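Local atomic coordinates of aspartokinase (Synechocystis, PDB entry 3L76), a protein that probably catalyses the ATP-dependent phosphorylation of the beta-carboxyl group of L-aspartate and carries ACT domains that bind lysine and threonine. Residues H451-L462 with K514-V522; I292-I303 with D313-D321. All coordinates share one frame; numbering follows the deposited sequence. Where two conformers were deposited one is given.

Interaction 1. Residues H451-L462 with K514-V522; sequences HVPDRPGMAAQL and KDWLDAAIV. With THR (threonine), chain D.
In one of the chain's ACT domains, the end of strand 437-453, a threonine-binding loop and the start of helix 458-468 pack against the loop that leads into strand 520-533, and the indole of Trp516 carries most of the contact. Pro453 lies over one face of that indole as a CH-pi contact: its CD stands 3.6 Å from the centroid of the Trp516 six-membered ring, 18° off the normal, with the two side chains crossing nearly at a right angle. The far end of the ring system is wedged between strand and helix. Val452 CG2 comes within 3.9 Å of Trp516 CZ3 on the strand side, while Leu462 comes from the helix to the indole's edge, CD1 in the ring plane beside CH2. Met458 runs antiparallel to the indole, and the bend at chi2 (-62°) and chi3 (105°) brings SD beside the ring, an oblique Met-aromatic contact 3.7 Å from Trp516 CZ2. With an alanine in place of Trp516, Pro453 would probably lose its aromatic platform and a gap would be likely to open between Val452, Met458 and Leu462. Several of these residues also border the effector pocket: Val452 CG1 packs on the methyl of the bound threonine, Ala459 N donates to its OXT at 3.0 Å, and Asp454 OD1 accepts from its amino N. Asp454 is steadied in turn by salt bridges from OD2 to Arg481 and Arg491. At the outer end, the type II turn from Trp516 to Ala519 meets His451, whose side chain lies alongside that of Asp518, CD2 beside CB.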
loop_
_atom_site.group_PDB
_atom_site.type_symbol
_atom_site.label_atom_id
_atom_site.label_comp_id
_atom_site.label_asym_id
_atom_site.label_seq_id
_atom_site.Cartn_x
_atom_site.Cartn_y
_atom_site.Cartn_z
ATOM N N HIS A 451 13.097 49.614 -18.790
ATOM C CA HIS A 451 13.680 50.633 -17.919
ATOM C C HIS A 451 13.787 50.281 -16.442
ATOM O O HIS A 451 13.380 51.064 -15.587
ATOM C CB HIS A 451 12.943 51.968 -18.078
ATOM C CG HIS A 451 13.187 52.625 -19.396
ATOM N ND1 HIS A 451 14.351 52.439 -20.109
ATOM C CD2 HIS A 451 12.426 53.461 -20.134
ATOM C CE1 HIS A 451 14.296 53.136 -21.227
ATOM N NE2 HIS A 451 13.139 53.767 -21.265
ATOM N N VAL A 452 14.363 49.125 -16.144
ATOM C CA VAL A 452 14.612 48.754 -14.761
ATOM C C VAL A 452 15.852 49.500 -14.320
ATOM O O VAL A 452 16.883 49.446 -15.000
ATOM C CB VAL A 452 14.816 47.215 -14.603
ATOM C CG1 VAL A 452 15.169 46.851 -13.171
ATOM C CG2 VAL A 452 13.579 46.453 -15.038
ATOM N N PRO A 453 15.753 50.225 -13.198
ATOM C CA PRO A 453 16.919 50.922 -12.638
ATOM C C PRO A 453 18.101 49.968 -12.499
ATOM O O PRO A 453 17.967 48.900 -11.890
ATOM C CB PRO A 453 16.433 51.364 -11.250
ATOM C CG PRO A 453 14.947 51.479 -11.387
ATOM C CD PRO A 453 14.554 50.381 -12.355
ATOM N N ASP A 454 19.235 50.338 -13.082
ATOM C CA ASP A 454 20.400 49.473 -13.077
ATOM C C ASP A 454 21.163 49.560 -11.737
ATOM O O ASP A 454 22.278 50.075 -11.661
ATOM C CB ASP A 454 21.307 49.770 -14.285
ATOM C CG ASP A 454 22.439 48.754 -14.427
ATOM O OD1 ASP A 454 22.234 47.613 -13.993
ATOM O OD2 ASP A 454 23.524 49.073 -14.959
ATOM N N ARG A 455 20.536 49.053 -10.686
ATOM C CA ARG A 455 21.131 49.025 -9.352
ATOM C C ARG A 455 20.772 47.712 -8.676
ATOM O O ARG A 455 19.769 47.095 -9.025
ATOM C CB ARG A 455 20.624 50.200 -8.510
ATOM C CG ARG A 455 19.105 50.316 -8.463
ATOM C CD ARG A 455 18.674 51.468 -7.581
ATOM N NE ARG A 455 17.436 52.083 -8.044
ATOM C CZ ARG A 455 16.427 52.403 -7.245
ATOM N NH1 ARG A 455 16.516 52.151 -5.949
ATOM N NH2 ARG A 455 15.336 52.966 -7.738
ATOM N N PRO A 456 21.582 47.282 -7.691
ATOM C CA PRO A 456 21.362 45.981 -7.041
ATOM C C PRO A 456 19.962 45.806 -6.467
ATOM O O PRO A 456 19.378 46.770 -5.971
ATOM C CB PRO A 456 22.411 45.967 -5.925
ATOM C CG PRO A 456 23.515 46.901 -6.434
ATOM C CD PRO A 456 22.734 48.001 -7.111
ATOM N N GLY A 457 19.429 44.589 -6.560
ATOM C CA GLY A 457 18.145 44.267 -5.970
ATOM C C GLY A 457 16.914 44.443 -6.853
ATOM O O GLY A 457 15.833 43.964 -6.519
ATOM N N MET A 458 17.062 45.123 -7.982
ATOM C CA MET A 458 15.918 45.357 -8.856
ATOM C C MET A 458 15.372 44.063 -9.466
ATOM O O MET A 458 14.194 43.770 -9.320
ATOM C CB MET A 458 16.260 46.391 -9.925
ATOM C CG MET A 458 16.639 47.753 -9.351
ATOM S SD MET A 458 15.284 48.526 -8.416
ATOM C CE MET A 458 15.827 48.282 -6.747
ATOM N N ALA A 459 16.226 43.287 -10.131
ATOM C CA ALA A 459 15.824 41.981 -10.660
ATOM C C ALA A 459 15.322 41.050 -9.553
ATOM O O ALA A 459 14.375 40.294 -9.744
ATOM C CB ALA A 459 16.983 41.319 -11.408
ATOM N N ALA A 460 15.993 41.084 -8.410
ATOM C CA ALA A 460 15.575 40.304 -7.256
ATOM C C ALA A 460 14.123 40.584 -6.918
ATOM O O ALA A 460 13.320 39.661 -6.768
ATOM C CB ALA A 460 16.469 40.595 -6.036
ATOM N N GLN A 461 13.780 41.859 -6.808
ATOM C CA GLN A 461 12.438 42.218 -6.366
ATOM C C GLN A 461 11.345 41.889 -7.390
ATOM O O GLN A 461 10.229 41.539 -7.018
ATOM C CB GLN A 461 12.382 43.667 -5.847
ATOM C CG GLN A 461 11.698 44.683 -6.736
ATOM C CD GLN A 461 11.794 46.081 -6.153
ATOM O OE1 GLN A 461 12.636 46.347 -5.292
ATOM N NE2 GLN A 461 10.934 46.980 -6.615
ATOM N N LEU A 462 11.688 41.947 -8.670
ATOM C CA LEU A 462 10.727 41.636 -9.716
ATOM C C LEU A 462 10.484 40.141 -9.791
ATOM O O LEU A 462 9.348 39.684 -9.891
ATOM C CB LEU A 462 11.226 42.149 -11.063
ATOM C CG LEU A 462 11.337 43.669 -11.181
ATOM C CD1 LEU A 462 12.263 44.039 -12.302
ATOM C CD2 LEU A 462 9.963 44.314 -11.357
ATOM N N LYS A 514 5.483 51.317 -10.636
ATOM C CA LYS A 514 4.630 52.509 -10.720
ATOM C C LYS A 514 5.367 53.838 -10.489
ATOM O O LYS A 514 4.892 54.895 -10.922
ATOM C CB LYS A 514 3.412 52.381 -9.798
ATOM N N ASP A 515 6.517 53.787 -9.818
ATOM C CA ASP A 515 7.373 54.966 -9.697
ATOM C C ASP A 515 8.808 54.729 -10.162
ATOM O O ASP A 515 9.758 55.193 -9.535
ATOM C CB ASP A 515 7.363 55.541 -8.276
ATOM C CG ASP A 515 6.593 54.687 -7.303
ATOM O OD1 ASP A 515 7.149 53.676 -6.827
ATOM O OD2 ASP A 515 5.433 55.036 -7.006
ATOM N N TRP A 516 8.959 53.985 -11.253
ATOM C CA TRP A 516 10.216 53.946 -11.979
ATOM C C TRP A 516 10.034 54.823 -13.217
ATOM O O TRP A 516 9.143 54.573 -14.018
ATOM C CB TRP A 516 10.569 52.519 -12.402
ATOM C CG TRP A 516 10.962 51.615 -11.285
ATOM C CD1 TRP A 516 11.163 51.960 -9.981
ATOM C CD2 TRP A 516 11.222 50.213 -11.374
ATOM N NE1 TRP A 516 11.521 50.855 -9.247
ATOM C CE2 TRP A 516 11.563 49.768 -10.076
ATOM C CE3 TRP A 516 11.199 49.288 -12.418
ATOM C CZ2 TRP A 516 11.878 48.439 -9.800
ATOM C CZ3 TRP A 516 11.502 47.958 -12.138
ATOM C CH2 TRP A 516 11.836 47.550 -10.840
ATOM N N LEU A 517 10.861 55.853 -13.366
ATOM C CA LEU A 517 10.768 56.734 -14.532
ATOM C C LEU A 517 10.712 55.943 -15.842
ATOM O O LEU A 517 11.624 55.183 -16.148
ATOM C CB LEU A 517 11.959 57.690 -14.570
ATOM C CG LEU A 517 11.914 58.986 -15.404
ATOM C CD1 LEU A 517 13.278 59.397 -15.991
ATOM C CD2 LEU A 517 10.744 59.165 -16.410
ATOM N N ASP A 518 9.636 56.121 -16.603
ATOM C CA ASP A 518 9.497 55.488 -17.919
ATOM C C ASP A 518 9.485 53.960 -17.923
ATOM O O ASP A 518 9.646 53.348 -18.977
ATOM C CB ASP A 518 10.596 55.969 -18.871
ATOM C CG ASP A 518 10.439 57.419 -19.267
ATOM O OD1 ASP A 518 11.463 58.042 -19.612
ATOM O OD2 ASP A 518 9.300 57.931 -19.234
ATOM N N ALA A 519 9.311 53.334 -16.765
ATOM C CA ALA A 519 9.196 51.888 -16.730
ATOM C C ALA A 519 7.900 51.470 -17.416
ATOM O O ALA A 519 6.984 52.260 -17.562
ATOM C CB ALA A 519 9.250 51.377 -15.300
ATOM N N ALA A 520 7.823 50.222 -17.844
ATOM C CA ALA A 520 6.640 49.759 -18.546
ATOM C C ALA A 520 6.662 48.251 -18.674
ATOM O O ALA A 520 7.732 47.643 -18.667
ATOM C CB ALA A 520 6.563 50.399 -19.916
ATOM N N ILE A 521 5.479 47.653 -18.793
ATOM C CA ILE A 521 5.363 46.213 -18.979
ATOM C C ILE A 521 4.651 45.946 -20.279
ATOM O O ILE A 521 3.569 46.463 -20.510
ATOM C CB ILE A 521 4.586 45.535 -17.836
ATOM C CG1 ILE A 521 5.369 45.630 -16.537
ATOM C CG2 ILE A 521 4.325 44.060 -18.156
ATOM C CD1 ILE A 521 4.670 44.991 -15.405
ATOM N N VAL A 522 5.268 45.138 -21.131
ATOM C CA VAL A 522 4.674 44.789 -22.402
ATOM C C VAL A 522 4.758 43.287 -22.625
ATOM O O VAL A 522 5.826 42.694 -22.523
ATOM C CB VAL A 522 5.330 45.560 -23.574
ATOM C CG1 VAL A 522 6.843 45.662 -23.392
ATOM C CG2 VAL A 522 4.980 44.901 -24.904
HETATM N N THR D . 21.172 45.812 -12.323
HETATM C CA THR D . 19.887 45.368 -11.787
HETATM C C THR D . 20.118 44.425 -10.618
HETATM O O THR D . 21.264 44.011 -10.361
HETATM C CB THR D . 19.031 44.645 -12.836
HETATM O OG1 THR D . 19.733 43.483 -13.306
HETATM C CG2 THR D . 18.700 45.585 -14.012
HETATM O OXT THR D . 19.155 44.079 -9.919
#

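Interaction 2. Residues I292-I303 with D313-D321; sequences IAQQQVDIDLII and DIAFTVVKD. With LYS (lysine), chain E.
Thr317 has OG1 between its own backbone N and carbonyl carbon (chi1 68°), which turns the hydroxyl toward the 292-303 segment, where it accepts from Leu301 N at 3.1 Å. Phe316 takes the same kind of rotamer (chi1 61°), and its ring meets two isoleucines: Ile299 CD1 sits off-centre, 4.2 Å from the ring centroid, and Ile292 CD1 of helix 284-294 reaches CZ at 3.6 Å. Thr317 OG1 also bonds Gln270, which further fixes the hydroxyl. The backbones are tied by Asp300 N to Thr317 O, a nearly straight bond of 167°, and by the reciprocal pair between Ile303 and Ala315. Farther out, Val297 CG1 packs on Val318 CG2, and a water joins Asp298 O to Val319 N. The segment 298-300 also holds the bound lysine: its amino N donates to Asp298 OD1 and to Ile299 O, its O accepts from Ile299 N, and its NZ donates to Asp300 O at 2.7 Å. Asp300 itself points its carboxylate to Lys357 and Gln270. Helix 284-294 and the antiparallel hairpin after it, with the effector held between them, belong to the βαββαβ fold of a regulatory ACT domain.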
loop_
_atom_site.group_PDB
_atom_site.type_symbol
_atom_site.label_atom_id
_atom_site.label_comp_id
_atom_site.label_asym_id
_atom_site.label_seq_id
_atom_site.Cartn_x
_atom_site.Cartn_y
_atom_site.Cartn_z
ATOM N N ILE A 292 32.813 37.193 -37.913
ATOM C CA ILE A 292 33.632 36.879 -36.746
ATOM C C ILE A 292 34.212 35.462 -36.805
ATOM O O ILE A 292 35.374 35.233 -36.448
ATOM C CB ILE A 292 32.859 37.063 -35.440
ATOM C CG1 ILE A 292 32.433 38.518 -35.282
ATOM C CG2 ILE A 292 33.700 36.612 -34.238
ATOM C CD1 ILE A 292 31.487 38.767 -34.117
ATOM N N ALA A 293 33.412 34.513 -37.273
ATOM C CA ALA A 293 33.856 33.128 -37.314
ATOM C C ALA A 293 34.915 32.915 -38.385
ATOM O O ALA A 293 35.782 32.048 -38.253
ATOM C CB ALA A 293 32.675 32.201 -37.520
ATOM N N GLN A 294 34.847 33.710 -39.450
ATOM C CA GLN A 294 35.866 33.674 -40.496
ATOM C C GLN A 294 37.262 34.007 -39.962
ATOM O O GLN A 294 38.261 33.555 -40.507
ATOM C CB GLN A 294 35.501 34.607 -41.649
ATOM C CG GLN A 294 34.430 34.064 -42.587
ATOM C CD GLN A 294 34.034 35.070 -43.660
ATOM O OE1 GLN A 294 34.211 36.277 -43.491
ATOM N NE2 GLN A 294 33.490 34.574 -44.767
ATOM N N GLN A 295 37.327 34.798 -38.900
ATOM C CA GLN A 295 38.570 34.994 -38.162
ATOM C C GLN A 295 38.910 33.834 -37.211
ATOM O O GLN A 295 39.914 33.886 -36.499
ATOM C CB GLN A 295 38.508 36.288 -37.361
ATOM C CG GLN A 295 38.372 37.526 -38.206
ATOM C CD GLN A 295 39.431 37.605 -39.288
ATOM O OE1 GLN A 295 39.114 37.769 -40.469
ATOM N NE2 GLN A 295 40.699 37.477 -38.891
ATOM N N GLN A 296 38.083 32.794 -37.205
ATOM C CA GLN A 296 38.269 31.663 -36.301
ATOM C C GLN A 296 38.191 32.102 -34.843
ATOM O O GLN A 296 38.964 31.614 -34.008
ATOM C CB GLN A 296 39.620 30.999 -36.515
ATOM C CG GLN A 296 39.841 30.389 -37.857
ATOM C CD GLN A 296 41.284 30.005 -38.028
ATOM O OE1 GLN A 296 41.765 29.065 -37.397
ATOM N NE2 GLN A 296 41.998 30.749 -38.860
ATOM N N VAL A 297 37.269 33.018 -34.547
ATOM C CA VAL A 297 37.067 33.524 -33.190
ATOM C C VAL A 297 35.941 32.759 -32.506
ATOM O O VAL A 297 34.771 32.895 -32.876
ATOM C CB VAL A 297 36.703 35.026 -33.205
ATOM C CG1 VAL A 297 36.175 35.485 -31.843
ATOM C CG2 VAL A 297 37.889 35.879 -33.677
ATOM N N ASP A 298 36.291 31.951 -31.508
ATOM C CA ASP A 298 35.271 31.237 -30.752
ATOM C C ASP A 298 34.536 32.169 -29.793
ATOM O O ASP A 298 35.147 33.023 -29.140
ATOM C CB ASP A 298 35.866 30.059 -29.990
ATOM C CG ASP A 298 34.818 29.276 -29.243
ATOM O OD1 ASP A 298 33.951 28.659 -29.898
ATOM O OD2 ASP A 298 34.855 29.288 -27.999
ATOM N N ILE A 299 33.221 31.994 -29.708
ATOM C CA ILE A 299 32.390 32.827 -28.839
ATOM C C ILE A 299 31.754 32.035 -27.662
ATOM O O ILE A 299 31.395 30.868 -27.801
ATOM C CB ILE A 299 31.274 33.510 -29.656
ATOM C CG1 ILE A 299 31.884 34.387 -30.747
ATOM C CG2 ILE A 299 30.330 34.299 -28.742
ATOM C CD1 ILE A 299 30.950 35.421 -31.280
ATOM N N ASP A 300 31.633 32.683 -26.508
ATOM C CA ASP A 300 30.915 32.125 -25.368
ATOM C C ASP A 300 29.476 32.640 -25.264
ATOM O O ASP A 300 28.582 32.080 -25.875
ATOM C CB ASP A 300 31.641 32.433 -24.060
ATOM C CG ASP A 300 30.932 31.829 -22.855
ATOM O OD1 ASP A 300 30.198 30.849 -23.065
ATOM O OD2 ASP A 300 31.095 32.336 -21.723
ATOM N N LEU A 301 29.259 33.693 -24.472
ATOM C CA LEU A 301 27.936 34.287 -24.325
ATOM C C LEU A 301 27.455 35.029 -25.582
ATOM O O LEU A 301 28.195 35.790 -26.204
ATOM C CB LEU A 301 27.900 35.248 -23.128
ATOM C CG LEU A 301 27.804 34.690 -21.710
ATOM C CD1 LEU A 301 28.213 35.749 -20.701
ATOM C CD2 LEU A 301 26.389 34.170 -21.409
ATOM N N ILE A 302 26.205 34.794 -25.950
ATOM C CA ILE A 302 25.511 35.666 -26.883
ATOM C C ILE A 302 24.187 36.104 -26.251
ATOM O O ILE A 302 23.316 35.279 -25.943
ATOM C CB ILE A 302 25.274 35.005 -28.257
ATOM C CG1 ILE A 302 26.592 34.489 -28.831
ATOM C CG2 ILE A 302 24.596 35.998 -29.230
ATOM C CD1 ILE A 302 26.444 33.845 -30.189
ATOM N N ILE A 303 24.054 37.406 -26.038
ATOM C CA ILE A 303 22.873 37.955 -25.390
ATOM C C ILE A 303 22.195 39.031 -26.250
ATOM O O ILE A 303 22.796 40.036 -26.631
ATOM C CB ILE A 303 23.229 38.528 -23.997
ATOM C CG1 ILE A 303 24.020 37.497 -23.183
ATOM C CG2 ILE A 303 21.976 39.000 -23.252
ATOM C CD1 ILE A 303 24.341 37.943 -21.766
ATOM N N ASP A 313 20.365 45.671 -29.783
ATOM C CA ASP A 313 21.794 45.483 -29.534
ATOM C C ASP A 313 22.143 43.991 -29.641
ATOM O O ASP A 313 21.286 43.116 -29.494
ATOM C CB ASP A 313 22.185 46.016 -28.171
ATOM C CG ASP A 313 21.709 47.434 -27.924
ATOM O OD1 ASP A 313 21.727 48.279 -28.853
ATOM O OD2 ASP A 313 21.327 47.706 -26.769
ATOM N N ILE A 314 23.401 43.699 -29.926
ATOM C CA ILE A 314 23.895 42.337 -29.862
ATOM C C ILE A 314 25.176 42.287 -29.021
ATOM O O ILE A 314 26.136 43.008 -29.295
ATOM C CB ILE A 314 24.147 41.757 -31.236
ATOM C CG1 ILE A 314 22.857 41.784 -32.062
ATOM C CG2 ILE A 314 24.683 40.339 -31.109
ATOM C CD1 ILE A 314 22.990 41.209 -33.462
ATOM N N ALA A 315 25.178 41.456 -27.983
ATOM C CA ALA A 315 26.336 41.359 -27.109
ATOM C C ALA A 315 26.862 39.952 -27.118
ATOM O O ALA A 315 26.103 39.005 -27.245
ATOM C CB ALA A 315 26.004 41.801 -25.700
ATOM N N PHE A 316 28.178 39.827 -27.038
ATOM C CA PHE A 316 28.808 38.522 -26.919
ATOM C C PHE A 316 30.067 38.624 -26.074
ATOM O O PHE A 316 30.569 39.718 -25.828
ATOM C CB PHE A 316 29.081 37.890 -28.284
ATOM C CG PHE A 316 30.007 38.682 -29.156
ATOM C CD1 PHE A 316 31.362 38.460 -29.126
ATOM C CD2 PHE A 316 29.512 39.634 -30.028
ATOM C CE1 PHE A 316 32.217 39.182 -29.949
ATOM C CE2 PHE A 316 30.364 40.361 -30.843
ATOM C CZ PHE A 316 31.713 40.132 -30.800
ATOM N N THR A 317 30.544 37.492 -25.573
ATOM C CA THR A 317 31.803 37.499 -24.851
ATOM C C THR A 317 32.803 36.591 -25.507
ATOM O O THR A 317 32.472 35.690 -26.269
ATOM C CB THR A 317 31.672 37.091 -23.360
ATOM O OG1 THR A 317 31.307 35.703 -23.256
ATOM C CG2 THR A 317 30.660 37.986 -22.655
ATOM N N VAL A 318 34.041 36.805 -25.121
ATOM C CA VAL A 318 35.159 36.217 -25.780
ATOM C C VAL A 318 36.235 36.135 -24.686
ATOM O O VAL A 318 36.142 36.817 -23.658
ATOM C CB VAL A 318 35.498 37.185 -26.944
ATOM C CG1 VAL A 318 36.874 37.823 -26.852
ATOM C CG2 VAL A 318 34.996 36.691 -28.319
ATOM N N VAL A 319 37.213 35.260 -24.873
ATOM C CA VAL A 319 38.349 35.180 -23.965
ATOM C C VAL A 319 39.118 36.512 -23.988
ATOM O O VAL A 319 39.258 37.120 -25.048
ATOM C CB VAL A 319 39.247 33.994 -24.375
ATOM C CG1 VAL A 319 40.706 34.247 -24.007
ATOM C CG2 VAL A 319 38.710 32.708 -23.744
ATOM N N LYS A 320 39.596 36.956 -22.824
ATOM C CA LYS A 320 40.276 38.245 -22.680
ATOM C C LYS A 320 41.299 38.588 -23.782
ATOM O O LYS A 320 41.345 39.722 -24.283
ATOM C CB LYS A 320 40.966 38.350 -21.314
ATOM C CG LYS A 320 40.072 38.762 -20.160
ATOM C CD LYS A 320 40.892 39.030 -18.892
ATOM C CE LYS A 320 39.991 39.145 -17.657
ATOM N NZ LYS A 320 38.668 39.836 -17.887
ATOM N N ASP A 321 42.109 37.603 -24.148
ATOM C CA ASP A 321 43.192 37.768 -25.109
ATOM C C ASP A 321 42.691 37.943 -26.534
ATOM O O ASP A 321 43.443 38.344 -27.436
ATOM C CB ASP A 321 44.130 36.559 -25.052
ATOM C CG ASP A 321 45.045 36.585 -23.846
ATOM O OD1 ASP A 321 45.249 37.674 -23.273
ATOM O OD2 ASP A 321 45.567 35.517 -23.476
HETATM N N LYS E . 31.210 28.795 -29.292
HETATM C CA LYS E . 30.244 28.702 -30.378
HETATM C C LYS E . 30.564 29.748 -31.455
HETATM O O LYS E . 31.484 30.566 -31.298
HETATM C CB LYS E . 28.808 28.856 -29.859
HETATM C CG LYS E . 28.536 30.145 -29.053
HETATM C CD LYS E . 27.069 30.205 -28.578
HETATM C CE LYS E . 26.817 29.284 -27.386
HETATM N NZ LYS E . 27.787 29.577 -26.272
HETATM O OXT LYS E . 29.929 29.784 -32.512
HETATM O O HOH W 1 37.297 33.247 -26.816
#

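Interaction 2 is complete before interaction 1 begins along the chain, and each belongs to a different ACT domain of the regulatory half. Their centres lie 29 Å apart and their nearest atoms about 10 Å, with no direct touch. Between them runs strand 388-391: Leu301, Ile303 and Ala315 of interaction 2 touch its side chains, and the same strand pairs with 475-479, which through 490-498 connects to strand 437-453 of interaction 1. Residues 451-462 hold a bound threonine and 298-300 a bound lysine, while the Ile314 side chain of interaction 2 lies about 4 Å from another threonine. The first pocket draws in Asn385 and Ile386, the lysine pocket His540, so effector binding links separate ACT domains.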